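Local structure of OLD nuclease (Thermus scotoductus, 6P74) at residues Ile37-Asp42 against Val135-His140; Gly83-Thr88 against Pro115-Gly120; Gly271-Glu276 against Cys303-Ser308. The protein degrades linear and supercoiled double-stranded DNA as a metal-dependent 5'-to-3' exonuclease and, separately, hydrolyses ATP in a DNA-stimulated manner. One frame throughout, in Å; residues are numbered along the deposited sequence.

Overall arrangement
Contacts 1 and 3 lie side by side in the nucleotide-binding core of the ATPase domain, their centres about 8 Å apart, and share one sheet: strand 135-138 is the edge strand, hydrogen-bonded to 272-276, which pairs with 304-308. Helix 34-45, whose first turn carries the P-loop residues Lys34 and Thr35, packs on the same sheet, and Ile41 of contact 1 touches Ile274 of contact 3. Glu276 and Arg39 join the two by a salt bridge, the nearest side-chain atoms of each about 3 Å from those of Thr35, inferred to bind ATP. Contact 2, nested in sequence inside contact 1, is remote, its centre about 29 and 30 Å from those of contacts 1 and 3.

Contact 1: Ile37-Asp42 against Val135-His140; sequences ILRAID and VLFLDH
Phe137 reaches from the edge strand 135-138 to helix 34-45 and meets Leu38 and Asp42, one helical turn apart. Its CB already has a polar neighbour, Asp42 OD1, at 3.3 Å. From there CG lies anti to the backbone N (chi1 -159°), which carries the ring toward the helix. CD2 comes to 3.2 Å from Asp42 OD1 and 3.4 Å from Asp42 CB, the carboxylate plane inclined at 63° to the ring and its OD1 set obliquely above the CB-CD2 side. Next round the rim, CE2 is 3.4 Å from Leu38 O, which sits at the ring edge near its plane; the same carbonyl accepts the helical hydrogen bond of Asp42 N. At the far end Phe137 CZ meets Leu38 CB at 4.0 Å. Ile41 CG2 approaches Val135 CG1 at 4.4 Å, and Ile274 of the neighbouring strand 272-276 packs against both Ile41 and Phe137. Here the P-loop (Walker A) helix packs on the edge of the ATPase core sheet. No hydrogen bond joins the two segments: an aromatic ring packs by van der Waals contact against mixed apolar and polar helix atoms, its slightly positive C-H rim probably interacting favourably with Leu38 O.

Contact 2: Gly83-Thr88 against Pro115-Gly120; sequences GSFNIT and PRYPSG
The rings of Phe85 and Tyr117 meet in a T-shaped stack, their planes 85° apart and their centroids 5.2 Å apart. Phe85 supplies the edge: its CE2 stands 3.6 Å above the plane of Tyr117, displaced toward the rim near CE1 and CZ. The opposite side of the Phe85 ring outline, CD1 and CE1, is turned to Pro115, whose CB comes within 3.3 Å of CD1 in a tight, oblique contact. Arg116 O approaches CZ, between these two partners. CG of Phe85, beside the backbone N (chi1 -58°), sends the ring between Pro115 and Tyr117. Ile87, two residues on, brings its CD1 to 3.7 Å from Pro115 CG, giving the pyrrolidine ring a second apolar neighbour. Beyond Tyr117 the loop reverses in a type I beta turn, closed by Gly120 N on Tyr117 O. Arg116 NH1 also donates to Gly120 O at 3.1 Å, the acceptor lying nearly in the guanidinium plane. Leu123 of the same loop touches Phe85, Ile87 and Tyr117, as the loop between strand 100-109 and helix 127-132 lies against the start of strand 85-97, beside the hairpin that this strand makes with 79-82 in the antiparallel sheet.

Contact 3: Gly271-Glu276 against Cys303-Ser308; sequences GTVIIE and CQIIYS
The Tyr307 ring lies obliquely to Ile275 O, while Tyr307 CB is 2.9 Å from that same oxygen. Its CG stands between the backbone N and the carbonyl carbon (chi1 58°), which swings the ring away from strand 272-276 toward Leu23 and Ala25 of strand 23-27; its OH is hydrogen-bonded to Phe314 O. The Gln304 amide takes a hydrogen bond from Thr272 OG1 at 2.7 Å, received in the carbonyl plane on a lone pair of OE1. The two side chains lie side by side, and Leu2 N and Gly21 O are hydrogen-bonded to OE1 and NE2, respectively, fixing the amide's rotation. Strands 272-276 and 304-308 run parallel, the outer members of a beta-alpha-beta unit completed by helix 284-299; strand 272-276, ending in Glu276 and followed by Glu277, is probably the Walker B strand of the ABC-type ATPase. Val273 N donates to Gln304 O and Ile306 N to Val273 O, both at 2.8 Å and nearly linear; Ser308 N to Ile275 O is a weak bond. On the sheet face carrying Val273, Ile305 CD1 packs against Val273 CB at 3.7 Å; on the other, Ile274 CG1 meets Ile306 CB at 4.0 Å. Glu276 CG lies 3.9 Å from Ser308 OG, which hydrogen-bonds Glu277. The extended Glu276 chain brings the carboxylate against Thr35, to a salt bridge with Arg39 and to the backbone N of His140.

Contact 1: Ile37-Asp42 against Val135-His140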
loop_
_atom_site.group_PDB
_atom_site.type_symbol
_atom_site.label_atom_id
_atom_site.label_comp_id
_atom_site.label_asym_id
_atom_site.label_seq_id
_atom_site.Cartn_x
_atom_site.Cartn_y
_atom_site.Cartn_z
ATOM N N ILE A 37 -12.792 1.040 -1.249
ATOM C CA ILE A 37 -13.796 2.014 -0.830
ATOM C C ILE A 37 -13.263 2.856 0.325
ATOM O O ILE A 37 -13.329 4.090 0.296
ATOM C CB ILE A 37 -15.115 1.313 -0.452
ATOM C CG1 ILE A 37 -15.813 0.779 -1.710
ATOM C CG2 ILE A 37 -16.030 2.268 0.323
ATOM C CD1 ILE A 37 -17.027 -0.085 -1.431
ATOM N N LEU A 38 -12.725 2.206 1.359
ATOM C CA LEU A 38 -12.226 2.965 2.499
ATOM C C LEU A 38 -11.087 3.897 2.094
ATOM O O LEU A 38 -11.037 5.051 2.547
ATOM C CB LEU A 38 -11.769 2.030 3.608
ATOM C CG LEU A 38 -12.835 1.095 4.162
ATOM C CD1 LEU A 38 -12.302 0.421 5.403
ATOM C CD2 LEU A 38 -14.102 1.875 4.468
ATOM N N ARG A 39 -10.151 3.419 1.256
ATOM C CA ARG A 39 -9.019 4.267 0.874
ATOM C C ARG A 39 -9.485 5.488 0.077
ATOM O O ARG A 39 -8.921 6.581 0.218
ATOM C CB ARG A 39 -7.987 3.462 0.086
ATOM C CG ARG A 39 -7.473 2.223 0.825
ATOM C CD ARG A 39 -6.414 2.525 1.894
ATOM N NE ARG A 39 -5.130 1.909 1.553
ATOM C CZ ARG A 39 -4.799 0.644 1.812
ATOM N NH1 ARG A 39 -5.647 -0.164 2.437
ATOM N NH2 ARG A 39 -3.609 0.184 1.443
ATOM N N ALA A 40 -10.525 5.325 -0.747
ATOM C CA ALA A 40 -11.038 6.450 -1.514
ATOM C C ALA A 40 -11.556 7.553 -0.598
ATOM O O ALA A 40 -11.320 8.745 -0.852
ATOM C CB ALA A 40 -12.136 5.983 -2.471
ATOM N N ILE A 41 -12.279 7.183 0.464
ATOM C CA ILE A 41 -12.728 8.188 1.422
ATOM C C ILE A 41 -11.528 8.884 2.039
ATOM O O ILE A 41 -11.493 10.118 2.158
ATOM C CB ILE A 41 -13.630 7.549 2.497
ATOM C CG1 ILE A 41 -14.939 7.043 1.878
ATOM C CG2 ILE A 41 -13.899 8.540 3.634
ATOM C CD1 ILE A 41 -15.724 6.031 2.767
ATOM N N ASP A 42 -10.506 8.107 2.410
ATOM C CA ASP A 42 -9.357 8.693 3.083
ATOM C C ASP A 42 -8.581 9.658 2.188
ATOM O O ASP A 42 -7.960 10.595 2.696
ATOM C CB ASP A 42 -8.429 7.599 3.572
ATOM C CG ASP A 42 -7.397 8.125 4.522
ATOM O OD1 ASP A 42 -7.812 8.587 5.608
ATOM O OD2 ASP A 42 -6.188 8.098 4.189
ATOM N N VAL A 135 -11.951 12.752 8.484
ATOM C CA VAL A 135 -12.268 11.485 9.124
ATOM C C VAL A 135 -11.034 10.987 9.841
ATOM O O VAL A 135 -9.904 11.195 9.389
ATOM C CB VAL A 135 -12.749 10.437 8.106
ATOM C CG1 VAL A 135 -13.946 10.953 7.355
ATOM C CG2 VAL A 135 -11.622 10.100 7.151
ATOM N N LEU A 136 -11.255 10.333 10.972
ATOM C CA LEU A 136 -10.210 9.526 11.581
ATOM C C LEU A 136 -10.124 8.202 10.836
ATOM O O LEU A 136 -11.136 7.512 10.659
ATOM C CB LEU A 136 -10.507 9.286 13.059
ATOM C CG LEU A 136 -9.966 10.350 14.003
ATOM C CD1 LEU A 136 -10.321 9.996 15.429
ATOM C CD2 LEU A 136 -8.452 10.464 13.834
ATOM N N PHE A 137 -8.929 7.852 10.381
ATOM C CA PHE A 137 -8.719 6.586 9.691
ATOM C C PHE A 137 -7.930 5.635 10.589
ATOM O O PHE A 137 -6.723 5.803 10.774
ATOM C CB PHE A 137 -8.011 6.796 8.355
ATOM C CG PHE A 137 -8.218 5.656 7.400
ATOM C CD1 PHE A 137 -7.574 4.444 7.595
ATOM C CD2 PHE A 137 -9.099 5.773 6.340
ATOM C CE1 PHE A 137 -7.770 3.383 6.737
ATOM C CE2 PHE A 137 -9.294 4.715 5.474
ATOM C CZ PHE A 137 -8.625 3.511 5.680
ATOM N N LEU A 138 -8.599 4.629 11.132
ATOM C CA LEU A 138 -7.924 3.572 11.889
ATOM C C LEU A 138 -7.654 2.397 10.957
ATOM O O LEU A 138 -8.477 1.491 10.814
ATOM C CB LEU A 138 -8.762 3.139 13.076
ATOM C CG LEU A 138 -8.411 3.759 14.413
ATOM C CD1 LEU A 138 -8.446 5.269 14.280
ATOM C CD2 LEU A 138 -9.387 3.266 15.468
ATOM N N ASP A 139 -6.502 2.416 10.302
ATOM C CA ASP A 139 -6.121 1.284 9.475
ATOM C C ASP A 139 -5.260 0.348 10.314
ATOM O O ASP A 139 -5.016 0.591 11.496
ATOM C CB ASP A 139 -5.413 1.754 8.204
ATOM C CG ASP A 139 -3.940 2.068 8.420
ATOM O OD1 ASP A 139 -3.570 2.604 9.488
ATOM O OD2 ASP A 139 -3.146 1.772 7.501
ATOM N N HIS A 140 -4.777 -0.736 9.726
ATOM C CA HIS A 140 -4.000 -1.652 10.555
ATOM C C HIS A 140 -2.760 -0.793 10.769
ATOM O O HIS A 140 -1.867 -0.684 9.926
ATOM C CB HIS A 140 -3.886 -3.014 9.911
ATOM C CG HIS A 140 -4.973 -3.933 10.356
ATOM N ND1 HIS A 140 -6.190 -4.004 9.715
ATOM C CD2 HIS A 140 -5.064 -4.751 11.432
ATOM C CE1 HIS A 140 -6.967 -4.864 10.346
ATOM N NE2 HIS A 140 -6.310 -5.328 11.394
#

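Contact 2: Gly83-Thr88 against Pro115-Gly120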
loop_
_atom_site.group_PDB
_atom_site.type_symbol
_atom_site.label_atom_id
_atom_site.label_comp_id
_atom_site.label_asym_id
_atom_site.label_seq_id
_atom_site.Cartn_x
_atom_site.Cartn_y
_atom_site.Cartn_z
ATOM N N GLY A 83 -19.468 31.886 3.509
ATOM C CA GLY A 83 -20.073 33.117 3.030
ATOM C C GLY A 83 -21.508 32.897 2.587
ATOM O O GLY A 83 -22.385 32.630 3.411
ATOM N N SER A 84 -21.769 32.998 1.287
ATOM C CA SER A 84 -23.109 32.793 0.760
ATOM C C SER A 84 -23.282 31.424 0.117
ATOM O O SER A 84 -24.323 31.163 -0.489
ATOM C CB SER A 84 -23.455 33.887 -0.248
ATOM O OG SER A 84 -22.552 33.840 -1.335
ATOM N N PHE A 85 -22.295 30.546 0.238
ATOM C CA PHE A 85 -22.349 29.221 -0.366
ATOM C C PHE A 85 -22.593 28.162 0.697
ATOM O O PHE A 85 -22.076 28.256 1.813
ATOM C CB PHE A 85 -21.057 28.907 -1.119
ATOM C CG PHE A 85 -20.745 29.891 -2.201
ATOM C CD1 PHE A 85 -21.529 29.956 -3.340
ATOM C CD2 PHE A 85 -19.680 30.766 -2.075
ATOM C CE1 PHE A 85 -21.252 30.874 -4.340
ATOM C CE2 PHE A 85 -19.400 31.689 -3.068
ATOM C CZ PHE A 85 -20.185 31.743 -4.203
ATOM N N ASN A 86 -23.391 27.158 0.345
ATOM C CA ASN A 86 -23.603 25.977 1.178
ATOM C C ASN A 86 -23.090 24.765 0.412
ATOM O O ASN A 86 -23.723 24.317 -0.551
ATOM C CB ASN A 86 -25.076 25.811 1.549
ATOM C CG ASN A 86 -25.587 26.944 2.412
ATOM O OD1 ASN A 86 -25.235 27.048 3.584
ATOM N ND2 ASN A 86 -26.419 27.803 1.836
ATOM N N ILE A 87 -21.957 24.241 0.838
ATOM C CA ILE A 87 -21.328 23.102 0.188
ATOM C C ILE A 87 -21.776 21.822 0.867
ATOM O O ILE A 87 -21.784 21.730 2.101
ATOM C CB ILE A 87 -19.798 23.231 0.237
ATOM C CG1 ILE A 87 -19.359 24.534 -0.437
ATOM C CG2 ILE A 87 -19.151 21.976 -0.360
ATOM C CD1 ILE A 87 -20.071 24.810 -1.751
ATOM N N THR A 88 -22.126 20.818 0.064
ATOM C CA THR A 88 -22.601 19.538 0.578
ATOM C C THR A 88 -21.781 18.353 0.075
ATOM O O THR A 88 -22.166 17.201 0.318
ATOM C CB THR A 88 -24.084 19.339 0.227
ATOM O OG1 THR A 88 -24.216 19.011 -1.161
ATOM C CG2 THR A 88 -24.878 20.618 0.508
ATOM N N PRO A 115 -20.059 26.055 -7.188
ATOM C CA PRO A 115 -20.432 27.475 -7.143
ATOM C C PRO A 115 -19.328 28.340 -7.727
ATOM O O PRO A 115 -18.142 28.049 -7.563
ATOM C CB PRO A 115 -20.621 27.755 -5.645
ATOM C CG PRO A 115 -20.653 26.442 -4.978
ATOM C CD PRO A 115 -19.871 25.492 -5.841
ATOM N N ARG A 116 -19.713 29.411 -8.417
ATOM C CA ARG A 116 -18.725 30.391 -8.832
ATOM C C ARG A 116 -19.102 31.763 -8.290
ATOM O O ARG A 116 -20.253 32.026 -7.937
ATOM C CB ARG A 116 -18.543 30.424 -10.364
ATOM C CG ARG A 116 -19.720 30.908 -11.201
ATOM C CD ARG A 116 -19.624 30.332 -12.614
ATOM N NE ARG A 116 -19.579 28.874 -12.551
ATOM C CZ ARG A 116 -18.473 28.142 -12.658
ATOM N NH1 ARG A 116 -17.302 28.733 -12.868
ATOM N NH2 ARG A 116 -18.541 26.816 -12.564
ATOM N N TYR A 117 -18.095 32.617 -8.184
ATOM C CA TYR A 117 -18.282 33.980 -7.733
ATOM C C TYR A 117 -18.856 34.817 -8.857
ATOM O O TYR A 117 -18.867 34.401 -10.018
ATOM C CB TYR A 117 -16.954 34.559 -7.249
ATOM C CG TYR A 117 -16.618 34.113 -5.847
ATOM C CD1 TYR A 117 -17.135 34.791 -4.748
ATOM C CD2 TYR A 117 -15.810 32.997 -5.620
ATOM C CE1 TYR A 117 -16.850 34.387 -3.459
ATOM C CE2 TYR A 117 -15.517 32.582 -4.333
ATOM C CZ TYR A 117 -16.043 33.280 -3.254
ATOM O OH TYR A 117 -15.764 32.880 -1.961
ATOM N N PRO A 118 -19.347 36.012 -8.537
ATOM C CA PRO A 118 -19.734 36.943 -9.603
ATOM C C PRO A 118 -18.600 37.189 -10.579
ATOM O O PRO A 118 -18.845 37.457 -11.762
ATOM C CB PRO A 118 -20.117 38.212 -8.829
ATOM C CG PRO A 118 -19.377 38.095 -7.526
ATOM C CD PRO A 118 -19.399 36.637 -7.205
ATOM N N SER A 119 -17.354 37.108 -10.108
ATOM C CA SER A 119 -16.200 37.207 -10.991
ATOM C C SER A 119 -16.172 36.089 -12.022
ATOM O O SER A 119 -15.521 36.236 -13.061
ATOM C CB SER A 119 -14.911 37.185 -10.168
ATOM O OG SER A 119 -14.804 35.975 -9.428
ATOM N N GLY A 120 -16.852 34.974 -11.762
ATOM C CA GLY A 120 -16.866 33.844 -12.656
ATOM C C GLY A 120 -15.941 32.717 -12.255
ATOM O O GLY A 120 -16.109 31.594 -12.746
#

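Contact 3: Gly271-Glu276 against Cys303-Ser308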
loop_
_atom_site.group_PDB
_atom_site.type_symbol
_atom_site.label_atom_id
_atom_site.label_comp_id
_atom_site.label_asym_id
_atom_site.label_seq_id
_atom_site.Cartn_x
_atom_site.Cartn_y
_atom_site.Cartn_z
ATOM N N GLY A 271 -17.311 12.945 15.364
ATOM C CA GLY A 271 -17.420 12.916 13.917
ATOM C C GLY A 271 -17.250 11.531 13.317
ATOM O O GLY A 271 -17.724 10.542 13.886
ATOM N N THR A 272 -16.561 11.450 12.185
ATOM C CA THR A 272 -16.544 10.253 11.367
ATOM C C THR A 272 -15.242 9.494 11.545
ATOM O O THR A 272 -14.155 10.059 11.384
ATOM C CB THR A 272 -16.744 10.584 9.890
ATOM O OG1 THR A 272 -18.039 11.169 9.712
ATOM C CG2 THR A 272 -16.643 9.285 9.047
ATOM N N VAL A 273 -15.371 8.201 11.826
ATOM C CA VAL A 273 -14.255 7.290 12.041
ATOM C C VAL A 273 -14.376 6.158 11.035
ATOM O O VAL A 273 -15.452 5.583 10.866
ATOM C CB VAL A 273 -14.246 6.721 13.474
ATOM C CG1 VAL A 273 -13.023 5.857 13.690
ATOM C CG2 VAL A 273 -14.326 7.836 14.500
ATOM N N ILE A 274 -13.280 5.843 10.376
ATOM C CA ILE A 274 -13.212 4.735 9.445
ATOM C C ILE A 274 -12.285 3.698 10.050
ATOM O O ILE A 274 -11.190 4.043 10.512
ATOM C CB ILE A 274 -12.717 5.208 8.073
ATOM C CG1 ILE A 274 -13.775 6.121 7.442
ATOM C CG2 ILE A 274 -12.367 4.023 7.201
ATOM C CD1 ILE A 274 -13.392 6.652 6.084
ATOM N N ILE A 275 -12.726 2.444 10.091
ATOM C CA ILE A 275 -11.909 1.388 10.680
ATOM C C ILE A 275 -11.774 0.252 9.693
ATOM O O ILE A 275 -12.770 -0.252 9.156
ATOM C CB ILE A 275 -12.467 0.893 12.021
ATOM C CG1 ILE A 275 -12.647 2.075 12.959
ATOM C CG2 ILE A 275 -11.482 -0.086 12.665
ATOM C CD1 ILE A 275 -13.293 1.735 14.262
ATOM N N GLU A 276 -10.535 -0.103 9.411
ATOM C CA GLU A 276 -10.198 -1.291 8.645
ATOM C C GLU A 276 -10.188 -2.472 9.614
ATOM O O GLU A 276 -9.288 -2.571 10.454
ATOM C CB GLU A 276 -8.837 -1.068 8.003
ATOM C CG GLU A 276 -8.530 -1.854 6.790
ATOM C CD GLU A 276 -7.119 -1.562 6.308
ATOM O OE1 GLU A 276 -6.954 -1.275 5.103
ATOM O OE2 GLU A 276 -6.183 -1.602 7.150
ATOM N N CYS A 303 -20.950 9.801 16.983
ATOM C CA CYS A 303 -19.978 9.669 15.910
ATOM C C CYS A 303 -20.627 8.877 14.787
ATOM O O CYS A 303 -21.741 8.363 14.920
ATOM C CB CYS A 303 -18.706 8.973 16.386
ATOM S SG CYS A 303 -19.001 7.252 16.755
ATOM N N GLN A 304 -19.910 8.786 13.677
ATOM C CA GLN A 304 -20.267 7.911 12.578
ATOM C C GLN A 304 -19.119 6.931 12.385
ATOM O O GLN A 304 -17.957 7.348 12.345
ATOM C CB GLN A 304 -20.532 8.721 11.306
ATOM C CG GLN A 304 -20.514 7.877 10.041
ATOM C CD GLN A 304 -20.709 8.703 8.789
ATOM O OE1 GLN A 304 -20.097 9.770 8.636
ATOM N NE2 GLN A 304 -21.564 8.214 7.874
ATOM N N ILE A 305 -19.433 5.636 12.293
ATOM C CA ILE A 305 -18.418 4.589 12.133
ATOM C C ILE A 305 -18.607 3.926 10.779
ATOM O O ILE A 305 -19.685 3.393 10.480
ATOM C CB ILE A 305 -18.480 3.534 13.254
ATOM C CG1 ILE A 305 -18.390 4.189 14.623
ATOM C CG2 ILE A 305 -17.332 2.550 13.115
ATOM C CD1 ILE A 305 -17.022 4.780 14.891
ATOM N N ILE A 306 -17.556 3.932 9.973
ATOM C CA ILE A 306 -17.543 3.260 8.687
ATOM C C ILE A 306 -16.412 2.250 8.736
ATOM O O ILE A 306 -15.274 2.615 9.043
ATOM C CB ILE A 306 -17.336 4.252 7.533
ATOM C CG1 ILE A 306 -18.475 5.271 7.486
ATOM C CG2 ILE A 306 -17.158 3.520 6.196
ATOM C CD1 ILE A 306 -18.215 6.386 6.477
ATOM N N TYR A 307 -16.711 0.986 8.431
ATOM C CA TYR A 307 -15.652 -0.006 8.534
ATOM C C TYR A 307 -15.846 -1.152 7.552
ATOM O O TYR A 307 -16.968 -1.478 7.150
ATOM C CB TYR A 307 -15.550 -0.542 9.958
ATOM C CG TYR A 307 -16.812 -1.163 10.491
ATOM C CD1 TYR A 307 -17.133 -2.480 10.203
ATOM C CD2 TYR A 307 -17.668 -0.444 11.302
ATOM C CE1 TYR A 307 -18.272 -3.057 10.693
ATOM C CE2 TYR A 307 -18.800 -1.011 11.807
ATOM C CZ TYR A 307 -19.099 -2.325 11.502
ATOM O OH TYR A 307 -20.242 -2.905 12.004
ATOM N N SER A 308 -14.720 -1.727 7.139
ATOM C CA SER A 308 -14.673 -3.054 6.548
ATOM C C SER A 308 -14.539 -4.081 7.672
ATOM O O SER A 308 -13.992 -3.791 8.739
ATOM C CB SER A 308 -13.517 -3.169 5.551
ATOM O OG SER A 308 -12.252 -2.955 6.168
#